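Side-chain contacts in alpha-fucosidase GH29 (Fusarium graminearum, PDB 4PSR), which is an alpha-L-fucosidase that probably hydrolyses the alpha-1,6-linked fucose on the reducing-end N-acetylglucosamine of glycoprotein glycans: residues L341-M346 with E353-V358; P94-K99 with F103-I108; G363-L366 with A372-D375; W35-T40 with N77-A82; A305-S310 with V315-Y320. All coordinates share one frame; numbering follows the deposited sequence.

Interaction 1. Residues L341-M346 with E353-V358; sequences LNISPM and EEQIKV
Q355 reaches from the first turn of helix 353-369 to the backbone of S344, just past the end of strand 337-343, and uses both ends of its carboxamide there. OE1 accepts from S344 N at 2.8 Å, and the donor lies in the plane of the amide carbonyl, on a lone pair. NE2 answers by donating to S344 O at 3.0 Å. This second bond is made differently: NE2 stands above the plane of the S344 carbonyl, 46° out of it, while S344 O stays close to the plane of the Q355 amide. Beyond CG the glutamine chain is extended (chi2 -176°), which carries the amide across to the strand end. The fit is close, with I343 CB 3.6 Å from Q355 OE1 and S344 CB 3.8 Å from Q355 NE2. Since NE2 also bonds to Y319 OH, the amide is fixed against flipping and its polar atoms are satisfied in a buried place. The S344 hydroxyl turns to another partner, W311 O.

The other side of the helix is much looser. E353, E354 and K357 lie on its exposed side and do not meet the strand segment; E354 instead touches Y319, and K357 pairs with D361 one turn further on. L341 and V358 point toward the opposite segment without touching it; M325 of helix 322-334 touches both. This is the last beta-alpha unit of the TIM barrel, where the eighth strand turns through a short loop into the helix that covers the barrel wall.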
# COMPACT_ATOMS: atom_id res chain seq x y z
N LEU A 341 -3.68 -2.26 5.09
CA LEU A 341 -4.79 -1.71 5.86
C LEU A 341 -4.44 -1.45 7.31
O LEU A 341 -3.98 -2.33 8.04
CB LEU A 341 -5.99 -2.66 5.78
CG LEU A 341 -7.24 -2.25 6.56
CD1 LEU A 341 -7.86 -0.97 6.02
CD2 LEU A 341 -8.25 -3.40 6.55
N ASN A 342 -4.71 -0.22 7.74
CA ASN A 342 -4.47 0.18 9.12
C ASN A 342 -5.68 -0.03 10.01
O ASN A 342 -6.81 0.32 9.61
CB ASN A 342 -4.05 1.66 9.21
CG ASN A 342 -3.95 2.15 10.61
OD1 ASN A 342 -2.99 1.85 11.29
ND2 ASN A 342 -4.94 2.89 11.05
N ILE A 343 -5.44 -0.60 11.20
CA ILE A 343 -6.45 -0.72 12.26
C ILE A 343 -5.99 0.08 13.47
O ILE A 343 -4.81 0.48 13.57
CB ILE A 343 -6.75 -2.22 12.60
CG1 ILE A 343 -5.54 -2.89 13.23
CG2 ILE A 343 -7.20 -2.93 11.32
CD1 ILE A 343 -5.78 -4.38 13.63
N SER A 344 -6.93 0.32 14.38
CA SER A 344 -6.77 1.36 15.41
C SER A 344 -7.21 0.90 16.80
O SER A 344 -8.32 1.23 17.23
CB SER A 344 -7.57 2.60 15.02
OG SER A 344 -7.27 3.04 13.71
N PRO A 345 -6.35 0.15 17.49
CA PRO A 345 -6.70 -0.25 18.87
C PRO A 345 -6.80 0.96 19.80
O PRO A 345 -6.10 1.97 19.62
CB PRO A 345 -5.52 -1.15 19.28
CG PRO A 345 -4.84 -1.55 17.98
CD PRO A 345 -5.05 -0.38 17.06
N MET A 346 -7.65 0.86 20.81
CA MET A 346 -7.73 1.86 21.86
C MET A 346 -6.46 1.91 22.68
O MET A 346 -5.62 1.01 22.60
CB MET A 346 -8.92 1.57 22.77
CG MET A 346 -10.20 1.46 22.00
SD MET A 346 -11.71 1.53 23.04
CE MET A 346 -11.43 0.22 24.19
N GLU A 353 -15.07 -3.59 18.47
CA GLU A 353 -15.83 -4.59 17.73
C GLU A 353 -16.17 -4.18 16.29
O GLU A 353 -16.21 -5.02 15.42
CB GLU A 353 -17.10 -5.02 18.50
CG GLU A 353 -16.84 -5.90 19.75
CD GLU A 353 -16.19 -7.28 19.47
OE1 GLU A 353 -16.48 -7.91 18.42
OE2 GLU A 353 -15.41 -7.75 20.34
N GLU A 354 -16.37 -2.90 16.03
CA GLU A 354 -16.69 -2.49 14.66
C GLU A 354 -15.53 -2.82 13.71
O GLU A 354 -15.71 -3.17 12.55
CB GLU A 354 -17.02 -1.00 14.58
CG GLU A 354 -18.19 -0.55 15.46
CD GLU A 354 -17.73 0.10 16.78
OE1 GLU A 354 -16.85 -0.45 17.50
OE2 GLU A 354 -18.27 1.18 17.10
N GLN A 355 -14.31 -2.67 14.22
CA GLN A 355 -13.14 -2.97 13.40
C GLN A 355 -12.98 -4.47 13.21
O GLN A 355 -12.61 -4.93 12.13
CB GLN A 355 -11.90 -2.36 14.05
CG GLN A 355 -11.91 -0.83 14.03
CD GLN A 355 -10.63 -0.27 14.59
OE1 GLN A 355 -9.54 -0.61 14.12
NE2 GLN A 355 -10.73 0.57 15.62
N ILE A 356 -13.21 -5.22 14.28
CA ILE A 356 -13.21 -6.68 14.20
C ILE A 356 -14.18 -7.16 13.11
O ILE A 356 -13.85 -8.02 12.29
CB ILE A 356 -13.52 -7.32 15.57
CG1 ILE A 356 -12.42 -6.96 16.57
CG2 ILE A 356 -13.66 -8.84 15.45
CD1 ILE A 356 -12.67 -7.43 18.00
N LYS A 357 -15.38 -6.61 13.10
CA LYS A 357 -16.36 -6.99 12.08
C LYS A 357 -15.87 -6.71 10.65
O LYS A 357 -16.03 -7.55 9.76
CB LYS A 357 -17.70 -6.30 12.35
CG LYS A 357 -18.71 -6.35 11.22
CD LYS A 357 -19.25 -7.74 10.92
CE LYS A 357 -20.57 -7.66 10.15
NZ LYS A 357 -20.63 -6.47 9.24
N VAL A 358 -15.27 -5.55 10.42
CA VAL A 358 -14.70 -5.28 9.11
C VAL A 358 -13.63 -6.31 8.74
O VAL A 358 -13.63 -6.82 7.63
CB VAL A 358 -14.15 -3.84 9.06
CG1 VAL A 358 -13.37 -3.60 7.80
CG2 VAL A 358 -15.32 -2.84 9.16

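Interaction 2. Residues P94-K99 with F103-I108; sequences PVLKSK and FDPEAI
The lead-in to helix 105-114, with its N-cap residue D104, is tied to the preceding loop by a single beta bridge pairing L96 with F103. The two backbones run the same way here. F103 N donates to V95 O at 3.0 Å and K97 N to F103 O at 2.9 Å, so F103 is held through both its amide and its carbonyl. Beside the bridge the F103 ring packs obliquely against P94 CB, 3.9 Å from CD2, and against L96 CD2, 3.8 Å from the same ring atom. L96 CD2 also touches P105 CD, which itself sits over the centre of one face of the F103 ring. W35 and helix 151-161, through L151, W155 and L158, add to the apolar surroundings.

On the exposed side K97 and D104 run side by side. D104 OD1 accepts from A107 N at 3.2 Å, met from above the carboxylate plane, and so caps the helix. D104 OD2 receives K97 NZ at 3.3 Å, a salt bridge whose hydrogen bond is weak. With the start of a helix on one oxygen and an ammonium group near the other, the carboxylate is probably stabilised in its charged form.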
# COMPACT_ATOMS: atom_id res chain seq x y z
N PRO A 94 -0.59 -0.28 28.60
CA PRO A 94 -1.45 -1.45 28.37
C PRO A 94 -1.03 -2.57 29.31
O PRO A 94 0.15 -2.76 29.57
CB PRO A 94 -1.15 -1.83 26.91
CG PRO A 94 0.20 -1.20 26.60
CD PRO A 94 0.20 0.07 27.41
N VAL A 95 -2.03 -3.28 29.81
CA VAL A 95 -1.83 -4.40 30.72
C VAL A 95 -2.33 -5.69 30.06
O VAL A 95 -3.45 -5.75 29.60
CB VAL A 95 -2.61 -4.13 32.00
CG1 VAL A 95 -2.49 -5.31 32.98
CG2 VAL A 95 -2.09 -2.87 32.64
N LEU A 96 -1.46 -6.70 29.98
CA LEU A 96 -1.83 -7.96 29.34
C LEU A 96 -3.04 -8.65 29.97
O LEU A 96 -3.21 -8.67 31.18
CB LEU A 96 -0.65 -8.95 29.39
CG LEU A 96 0.57 -8.54 28.57
CD1 LEU A 96 1.81 -9.37 28.90
CD2 LEU A 96 0.25 -8.68 27.11
N LYS A 97 -3.87 -9.24 29.12
CA LYS A 97 -4.97 -10.09 29.57
C LYS A 97 -4.49 -11.18 30.54
O LYS A 97 -5.15 -11.43 31.55
CB LYS A 97 -5.67 -10.68 28.36
CG LYS A 97 -6.72 -11.75 28.62
CD LYS A 97 -6.50 -12.85 27.59
CE LYS A 97 -7.66 -13.80 27.40
NZ LYS A 97 -7.33 -14.72 26.27
N SER A 98 -3.33 -11.77 30.27
CA SER A 98 -2.77 -12.80 31.17
C SER A 98 -2.42 -12.25 32.56
O SER A 98 -2.23 -13.02 33.50
CB SER A 98 -1.55 -13.46 30.52
OG SER A 98 -0.48 -12.56 30.31
N LYS A 99 -2.33 -10.93 32.68
CA LYS A 99 -2.12 -10.24 33.96
C LYS A 99 -3.38 -9.56 34.49
O LYS A 99 -3.29 -8.68 35.36
CB LYS A 99 -1.04 -9.17 33.80
CG LYS A 99 0.33 -9.68 33.41
CD LYS A 99 1.05 -10.27 34.60
CE LYS A 99 2.43 -10.81 34.23
NZ LYS A 99 3.45 -9.75 34.09
N PHE A 103 -5.43 -5.83 27.32
CA PHE A 103 -4.61 -5.94 26.12
C PHE A 103 -4.34 -7.42 25.80
O PHE A 103 -3.61 -8.10 26.52
CB PHE A 103 -3.31 -5.13 26.32
CG PHE A 103 -2.29 -5.29 25.22
CD1 PHE A 103 -2.64 -5.21 23.88
CD2 PHE A 103 -0.95 -5.45 25.53
CE1 PHE A 103 -1.66 -5.36 22.91
CE2 PHE A 103 -0.00 -5.58 24.56
CZ PHE A 103 -0.34 -5.53 23.25
N ASP A 104 -4.91 -7.88 24.69
CA ASP A 104 -4.82 -9.29 24.29
C ASP A 104 -4.19 -9.38 22.90
O ASP A 104 -4.89 -9.53 21.89
CB ASP A 104 -6.21 -9.91 24.28
CG ASP A 104 -6.20 -11.43 24.16
OD1 ASP A 104 -5.17 -12.03 23.79
OD2 ASP A 104 -7.30 -12.01 24.40
N PRO A 105 -2.87 -9.23 22.83
CA PRO A 105 -2.25 -9.22 21.50
C PRO A 105 -2.46 -10.53 20.72
O PRO A 105 -2.59 -10.50 19.50
CB PRO A 105 -0.78 -8.94 21.79
CG PRO A 105 -0.59 -9.33 23.19
CD PRO A 105 -1.87 -9.00 23.88
N GLU A 106 -2.50 -11.68 21.39
CA GLU A 106 -2.73 -12.93 20.67
C GLU A 106 -4.09 -12.94 19.98
O GLU A 106 -4.18 -13.31 18.80
CB GLU A 106 -2.59 -14.14 21.58
CG GLU A 106 -2.64 -15.40 20.76
CD GLU A 106 -1.91 -16.54 21.40
OE1 GLU A 106 -1.53 -16.43 22.59
OE2 GLU A 106 -1.72 -17.56 20.69
N ALA A 107 -5.13 -12.46 20.66
CA ALA A 107 -6.45 -12.38 20.06
C ALA A 107 -6.44 -11.46 18.83
O ALA A 107 -7.04 -11.77 17.79
CB ALA A 107 -7.50 -11.93 21.08
N ILE A 108 -5.75 -10.32 18.95
CA ILE A 108 -5.68 -9.38 17.84
C ILE A 108 -5.00 -10.02 16.65
O ILE A 108 -5.46 -9.91 15.54
CB ILE A 108 -5.03 -8.06 18.25
CG1 ILE A 108 -5.99 -7.31 19.18
CG2 ILE A 108 -4.67 -7.23 17.02
CD1 ILE A 108 -5.34 -6.14 19.89

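Interaction 3. Residues G363-L366 with A372-D375; sequences GDFL and AVYD
L366 carries CG beside its backbone N (chi1 -69°) and Y374 does the same with its own CG (chi1 -56°); these turns bring the leucine and the phenol end of the tyrosine together at about a right angle. The tyrosine hydroxyl rests on the leucine, with Y374 OH 3.5 Å from L366 CB and also 3.5 Å from L366 CD1. Behind it, Y374 CZ comes to 4.1 Å of L366 CB.

The other leucine branch serves V373. L366 CD2 sits over the face formed by V373 CB and its two methyls, 4.0 Å from V373 CG1 and equally far from V373 CG2, so a single methyl covers both branches. One residue earlier in the helix, F365 adds a lighter touch: V373 CG2 lies at the edge of its ring, near the ring plane, 4.4 Å from F365 CE2.

Together these contacts fold the chain leaving helix 353-369 back against the helix's last turns. Helix 322-334 supplies more of the hydrophobic surroundings, L330 meeting both F365 and V373 and L329 meeting L366. From here the chain runs on to strand 383-384 of the antiparallel sheet.

Chemically the grip between the two segments is apolar, and its one polar side-chain atom is provided for: Y374 OH bonds to G116 O, so the hydroxyl can rest against leucine carbons while keeping a polar partner, which probably also fixes where the ring comes to rest.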
# COMPACT_ATOMS: atom_id res chain seq x y z
N GLY A 363 -11.95 -11.07 5.56
CA GLY A 363 -11.50 -12.45 5.60
C GLY A 363 -12.48 -13.43 4.96
O GLY A 363 -12.06 -14.37 4.31
N ASP A 364 -13.77 -13.21 5.16
CA ASP A 364 -14.79 -14.03 4.51
C ASP A 364 -14.64 -13.90 3.00
O ASP A 364 -14.68 -14.90 2.26
CB ASP A 364 -16.18 -13.59 4.93
CG ASP A 364 -16.57 -14.06 6.33
OD1 ASP A 364 -15.81 -14.82 6.96
OD2 ASP A 364 -17.66 -13.68 6.80
N PHE A 365 -14.47 -12.67 2.52
CA PHE A 365 -14.29 -12.46 1.08
C PHE A 365 -13.06 -13.16 0.53
O PHE A 365 -13.13 -13.88 -0.45
CB PHE A 365 -14.20 -10.95 0.73
CG PHE A 365 -14.00 -10.72 -0.74
CD1 PHE A 365 -15.10 -10.77 -1.60
CD2 PHE A 365 -12.75 -10.54 -1.28
CE1 PHE A 365 -14.96 -10.61 -2.95
CE2 PHE A 365 -12.61 -10.39 -2.65
CZ PHE A 365 -13.71 -10.43 -3.49
N LEU A 366 -11.92 -12.99 1.20
CA LEU A 366 -10.66 -13.58 0.72
C LEU A 366 -10.59 -15.12 0.85
O LEU A 366 -9.97 -15.77 0.03
CB LEU A 366 -9.46 -12.89 1.39
CG LEU A 366 -9.21 -11.44 0.96
CD1 LEU A 366 -8.11 -10.76 1.80
CD2 LEU A 366 -8.87 -11.40 -0.54
N ALA A 372 -8.87 -15.13 -7.05
CA ALA A 372 -8.86 -13.95 -7.90
C ALA A 372 -7.92 -12.84 -7.40
O ALA A 372 -7.78 -11.81 -8.06
CB ALA A 372 -10.28 -13.40 -8.05
N VAL A 373 -7.35 -13.03 -6.21
CA VAL A 373 -6.56 -12.00 -5.54
C VAL A 373 -5.14 -12.49 -5.31
O VAL A 373 -4.20 -12.03 -5.96
CB VAL A 373 -7.26 -11.54 -4.24
CG1 VAL A 373 -6.43 -10.45 -3.54
CG2 VAL A 373 -8.66 -11.01 -4.54
N TYR A 374 -4.94 -13.38 -4.35
CA TYR A 374 -3.60 -13.86 -4.05
C TYR A 374 -2.97 -14.47 -5.28
O TYR A 374 -3.64 -15.15 -6.07
CB TYR A 374 -3.64 -14.91 -2.98
CG TYR A 374 -4.32 -14.49 -1.70
CD1 TYR A 374 -3.79 -13.50 -0.87
CD2 TYR A 374 -5.44 -15.18 -1.24
CE1 TYR A 374 -4.40 -13.18 0.35
CE2 TYR A 374 -6.06 -14.88 -0.06
CZ TYR A 374 -5.53 -13.90 0.76
OH TYR A 374 -6.13 -13.62 1.95
N ASP A 375 -1.67 -14.25 -5.42
CA ASP A 375 -0.87 -14.92 -6.44
C ASP A 375 -1.22 -14.51 -7.86
O ASP A 375 -0.70 -15.08 -8.80
CB ASP A 375 -0.97 -16.46 -6.33
CG ASP A 375 -0.59 -16.99 -4.97
OD1 ASP A 375 0.09 -16.31 -4.18
OD2 ASP A 375 -1.02 -18.11 -4.65

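Interaction 4. Residues W35-T40 with N77-A82; sequences WGAFTT and NFIKGA
F78, in the short helix 76-80, is the first residue of its segment to touch the loop, and T40 is what it meets. The methyl T40 CG2 comes obliquely to the ring, 3.6 Å from F78 CD1, and T40 CB follows at 3.7 Å from the same atom; the two side chains slide past each other in opposite directions. W73 and Y67 both meet the F78 ring edge-to-face, and V90 touches it as well, so the phenylalanine is wrapped in hydrophobic neighbours.

One residue on, I79 sends CG1 to the methyl of A37, with I79 CG1 and A37 CB 3.8 Å apart. A37 and I79 also have the nearest CA atoms of the two segments. At the helix end G81 N still bonds to N77 O, but G81 has positive phi (91°), and its backbone angles suit glycine and let the chain turn away into strand 82-83.

The loop side is braced from within. T40 OG1 bonds to A37 O at 2.8 Å, and T40 N reaches the same oxygen at 3.1 Å from the same face of its plane. With its hydroxyl turned back in this way (chi1 -46°), T40 has CG2 directed to the ring. G36 N likewise bonds to T39 OG1. Here the loop that follows the first strand of the TIM barrel is packed onto a short helix; the same loop carries E46 and W47, which lie beside the bound L-fucose.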
# COMPACT_ATOMS: atom_id res chain seq x y z
N TRP A 35 -0.72 2.29 16.88
CA TRP A 35 -1.03 2.18 18.29
C TRP A 35 0.21 2.51 19.06
O TRP A 35 1.26 1.91 18.85
CB TRP A 35 -1.47 0.75 18.61
CG TRP A 35 -1.86 0.52 20.05
CD1 TRP A 35 -2.86 1.13 20.74
CD2 TRP A 35 -1.24 -0.38 20.95
NE1 TRP A 35 -2.89 0.65 22.02
CE2 TRP A 35 -1.91 -0.29 22.17
CE3 TRP A 35 -0.16 -1.27 20.83
CZ2 TRP A 35 -1.56 -1.07 23.28
CZ3 TRP A 35 0.18 -2.06 21.92
CH2 TRP A 35 -0.51 -1.94 23.13
N GLY A 36 0.11 3.47 19.97
CA GLY A 36 1.27 3.86 20.76
C GLY A 36 0.95 4.94 21.77
O GLY A 36 -0.20 5.16 22.07
N ALA A 37 1.98 5.60 22.29
CA ALA A 37 1.77 6.65 23.26
C ALA A 37 0.99 7.82 22.65
O ALA A 37 0.31 8.54 23.36
CB ALA A 37 3.08 7.15 23.83
N PHE A 38 1.03 7.95 21.33
CA PHE A 38 0.24 8.98 20.64
C PHE A 38 -1.24 8.69 20.71
O PHE A 38 -2.07 9.58 20.48
CB PHE A 38 0.68 9.14 19.17
CG PHE A 38 0.76 7.83 18.41
CD1 PHE A 38 -0.39 7.19 17.94
CD2 PHE A 38 1.99 7.23 18.21
CE1 PHE A 38 -0.30 5.96 17.29
CE2 PHE A 38 2.08 5.99 17.54
CZ PHE A 38 0.92 5.37 17.10
N THR A 39 -1.61 7.45 21.07
CA THR A 39 -3.01 7.08 21.21
C THR A 39 -3.58 7.47 22.60
O THR A 39 -4.79 7.48 22.79
CB THR A 39 -3.19 5.54 21.01
OG1 THR A 39 -2.47 5.12 19.84
CG2 THR A 39 -4.65 5.16 20.89
N THR A 40 -2.69 7.72 23.56
CA THR A 40 -3.12 7.89 24.95
C THR A 40 -4.24 8.93 25.13
O THR A 40 -5.24 8.65 25.81
CB THR A 40 -1.94 8.25 25.87
OG1 THR A 40 -0.82 7.40 25.60
CG2 THR A 40 -2.34 8.08 27.33
N ASN A 77 4.78 13.46 29.46
CA ASN A 77 3.95 12.95 30.56
C ASN A 77 3.06 11.75 30.16
O ASN A 77 2.66 10.96 31.03
CB ASN A 77 3.03 14.05 31.13
CG ASN A 77 3.75 15.04 32.02
OD1 ASN A 77 4.97 15.00 32.20
ND2 ASN A 77 2.97 15.95 32.59
N PHE A 78 2.64 11.65 28.89
CA PHE A 78 1.87 10.48 28.47
C PHE A 78 2.70 9.19 28.57
O PHE A 78 2.15 8.11 28.80
CB PHE A 78 1.34 10.63 27.04
CG PHE A 78 0.24 11.67 26.89
CD1 PHE A 78 -1.02 11.48 27.41
CD2 PHE A 78 0.49 12.81 26.16
CE1 PHE A 78 -2.02 12.44 27.21
CE2 PHE A 78 -0.50 13.75 25.96
CZ PHE A 78 -1.74 13.57 26.49
N ILE A 79 4.00 9.32 28.40
CA ILE A 79 4.93 8.19 28.44
C ILE A 79 5.35 7.89 29.88
O ILE A 79 5.32 6.73 30.32
CB ILE A 79 6.17 8.49 27.56
CG1 ILE A 79 5.73 8.57 26.09
CG2 ILE A 79 7.28 7.43 27.78
CD1 ILE A 79 6.72 9.23 25.17
N LYS A 80 5.71 8.93 30.63
CA LYS A 80 6.20 8.73 32.01
C LYS A 80 5.09 8.71 33.06
O LYS A 80 5.31 8.23 34.19
CB LYS A 80 7.26 9.79 32.34
CG LYS A 80 8.56 9.53 31.60
CD LYS A 80 9.66 10.51 31.95
CE LYS A 80 10.98 10.02 31.39
NZ LYS A 80 12.12 10.91 31.81
N GLY A 81 3.90 9.18 32.67
CA GLY A 81 2.74 9.18 33.54
C GLY A 81 2.59 10.47 34.35
O GLY A 81 3.56 11.05 34.86
N ALA A 82 1.34 10.93 34.46
CA ALA A 82 1.03 12.11 35.29
C ALA A 82 -0.46 12.20 35.55
O ALA A 82 -1.25 11.55 34.87
CB ALA A 82 1.51 13.41 34.60

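Interaction 5. Residues A305-S310 with V315-Y320; sequences AISASS and VGIKYY
A308 sets its methyl squarely over the Y320 ring: CB lies 3.6 Å from the ring centroid and only 13° off the normal, a CH-pi contact over the face. S307, A308 and S309 were each modelled in two conformers, however, so this contact, like all that depends on those three residues, describes one copy and is less certain than the rest.

The firm bond is a backbone one. Y320 N donates to I306 O at 2.7 Å, straight at the hydrogen (170°) and almost head-on to the carbonyl. In the copy described A308 N also donates to K318 O, though that bond looks rather short. Together the two bonds flank S307 and Y319 as a non-hydrogen-bonded antiparallel pair, their CA atoms 4.3 Å apart, in a loop without longer strands; this pairing rests partly on the copy described. Y319 CA adds a CA-H...O contact to I306 O at 3.3 Å.

Further back, S309 OG in this copy accepts from K318 N at 3.0 Å. S307 OG closes an ST turn by accepting from S309 N, while I317 CD1 packs beside that oxygen. On the firmer side I306 CG2 lies 3.9 Å from Y319 CD1; here the isoleucine branch anti to its backbone N does the touching.

The pair follows strand 300-305 and leads into helix 322-334. I306 packs on L341 and I343 of strand 337-343 and on V358 of helix 353-369, the same helix on which Y319 meets E354.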
# COMPACT_ATOMS: atom_id res chain seq x y z
N ALA A 305 -7.25 2.67 5.70
CA ALA A 305 -7.61 2.57 7.11
C ALA A 305 -9.09 2.31 7.25
O ALA A 305 -9.87 2.78 6.42
CB ALA A 305 -7.21 3.86 7.82
N ILE A 306 -9.49 1.53 8.26
CA ILE A 306 -10.91 1.34 8.52
C ILE A 306 -11.51 2.69 8.99
O ILE A 306 -12.66 2.91 8.80
CB ILE A 306 -11.18 0.14 9.53
CG1 ILE A 306 -10.54 -1.15 9.01
CG2 ILE A 306 -12.66 -0.06 9.74
CD1 ILE A 306 -10.66 -2.32 9.99
N SER A 307 -10.75 3.34 9.83
CA SER A 307 -11.22 4.55 10.42
C SER A 307 -11.52 5.58 9.34
O SER A 307 -10.80 5.69 8.36
CB SER A 307 -10.15 5.08 11.33
OG SER A 307 -10.47 6.38 11.70
N ALA A 308 -12.63 6.26 9.54
CA ALA A 308 -13.07 7.35 8.70
C ALA A 308 -12.68 8.66 9.37
O ALA A 308 -13.01 9.73 8.89
CB ALA A 308 -14.55 7.28 8.52
N SER A 309 -11.96 8.54 10.49
CA SER A 309 -11.48 9.70 11.19
C SER A 309 -9.92 9.77 10.93
O SER A 309 -9.53 9.97 9.79
CB SER A 309 -11.96 9.61 12.66
OG SER A 309 -13.43 9.51 12.72
N SER A 310 -9.10 9.62 11.96
CA SER A 310 -7.63 9.40 12.05
C SER A 310 -7.05 7.97 11.92
O SER A 310 -7.81 7.03 11.79
CB SER A 310 -7.25 10.06 13.38
OG SER A 310 -6.59 9.25 14.30
N VAL A 315 -11.84 8.99 20.71
CA VAL A 315 -13.22 8.89 21.18
C VAL A 315 -14.15 9.50 20.14
O VAL A 315 -13.91 10.61 19.69
CB VAL A 315 -13.39 9.58 22.53
CG1 VAL A 315 -14.86 9.57 22.94
CG2 VAL A 315 -12.56 8.88 23.58
N GLY A 316 -15.16 8.74 19.74
CA GLY A 316 -16.10 9.18 18.72
C GLY A 316 -15.71 8.82 17.28
O GLY A 316 -16.38 9.21 16.34
N ILE A 317 -14.63 8.07 17.12
CA ILE A 317 -14.15 7.64 15.81
C ILE A 317 -15.25 6.98 14.97
O ILE A 317 -16.07 6.20 15.50
CB ILE A 317 -12.94 6.69 16.01
CG1 ILE A 317 -12.31 6.28 14.69
CG2 ILE A 317 -13.34 5.46 16.78
CD1 ILE A 317 -11.04 5.41 14.90
N LYS A 318 -15.26 7.29 13.68
CA LYS A 318 -16.19 6.67 12.75
C LYS A 318 -15.42 5.77 11.80
O LYS A 318 -14.22 5.96 11.59
CB LYS A 318 -16.97 7.71 11.94
CG LYS A 318 -17.91 8.56 12.79
CD LYS A 318 -18.96 9.28 11.94
CE LYS A 318 -18.57 10.72 11.67
NZ LYS A 318 -18.65 11.56 12.90
N TYR A 319 -16.10 4.80 11.22
CA TYR A 319 -15.44 3.79 10.39
C TYR A 319 -16.09 3.68 9.02
O TYR A 319 -17.28 3.95 8.84
CB TYR A 319 -15.56 2.43 11.06
CG TYR A 319 -14.96 2.38 12.46
CD1 TYR A 319 -13.60 2.46 12.63
CD2 TYR A 319 -15.74 2.21 13.57
CE1 TYR A 319 -13.03 2.40 13.87
CE2 TYR A 319 -15.17 2.15 14.83
CZ TYR A 319 -13.80 2.24 14.97
OH TYR A 319 -13.18 2.16 16.19
N TYR A 320 -15.28 3.23 8.06
CA TYR A 320 -15.83 2.86 6.76
C TYR A 320 -16.35 1.44 6.75
O TYR A 320 -16.16 0.67 7.70
CB TYR A 320 -14.78 3.06 5.69
CG TYR A 320 -14.48 4.53 5.46
CD1 TYR A 320 -15.51 5.44 5.23
CD2 TYR A 320 -13.19 4.99 5.50
CE1 TYR A 320 -15.25 6.80 5.02
CE2 TYR A 320 -12.90 6.36 5.28
CZ TYR A 320 -13.94 7.25 5.05
OH TYR A 320 -13.71 8.61 4.84

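In the fold
Interactions 1 and 5 are the closest pair, their centres 9 Å apart: Y319 OH meets Q355 NE2 at 3.0 Å, and N342 O of the eighth barrel strand probably accepts from I306 N, just past the end of the seventh. W35 links three contacts, with NE1 weakly bonded to M346 O of interaction 1 at 2.8 Å and CH2 3.6 Å from F103 CZ of interaction 2, while its own loop forms interaction 4. Interaction 3 shares helix 353-369 with interaction 1, about 19 Å away between centres, at the end nearer the antiparallel sheet. The bound L-fucose lies about 8 Å from the side chain of A305, 10 Å from S344 and 14 Å from A37.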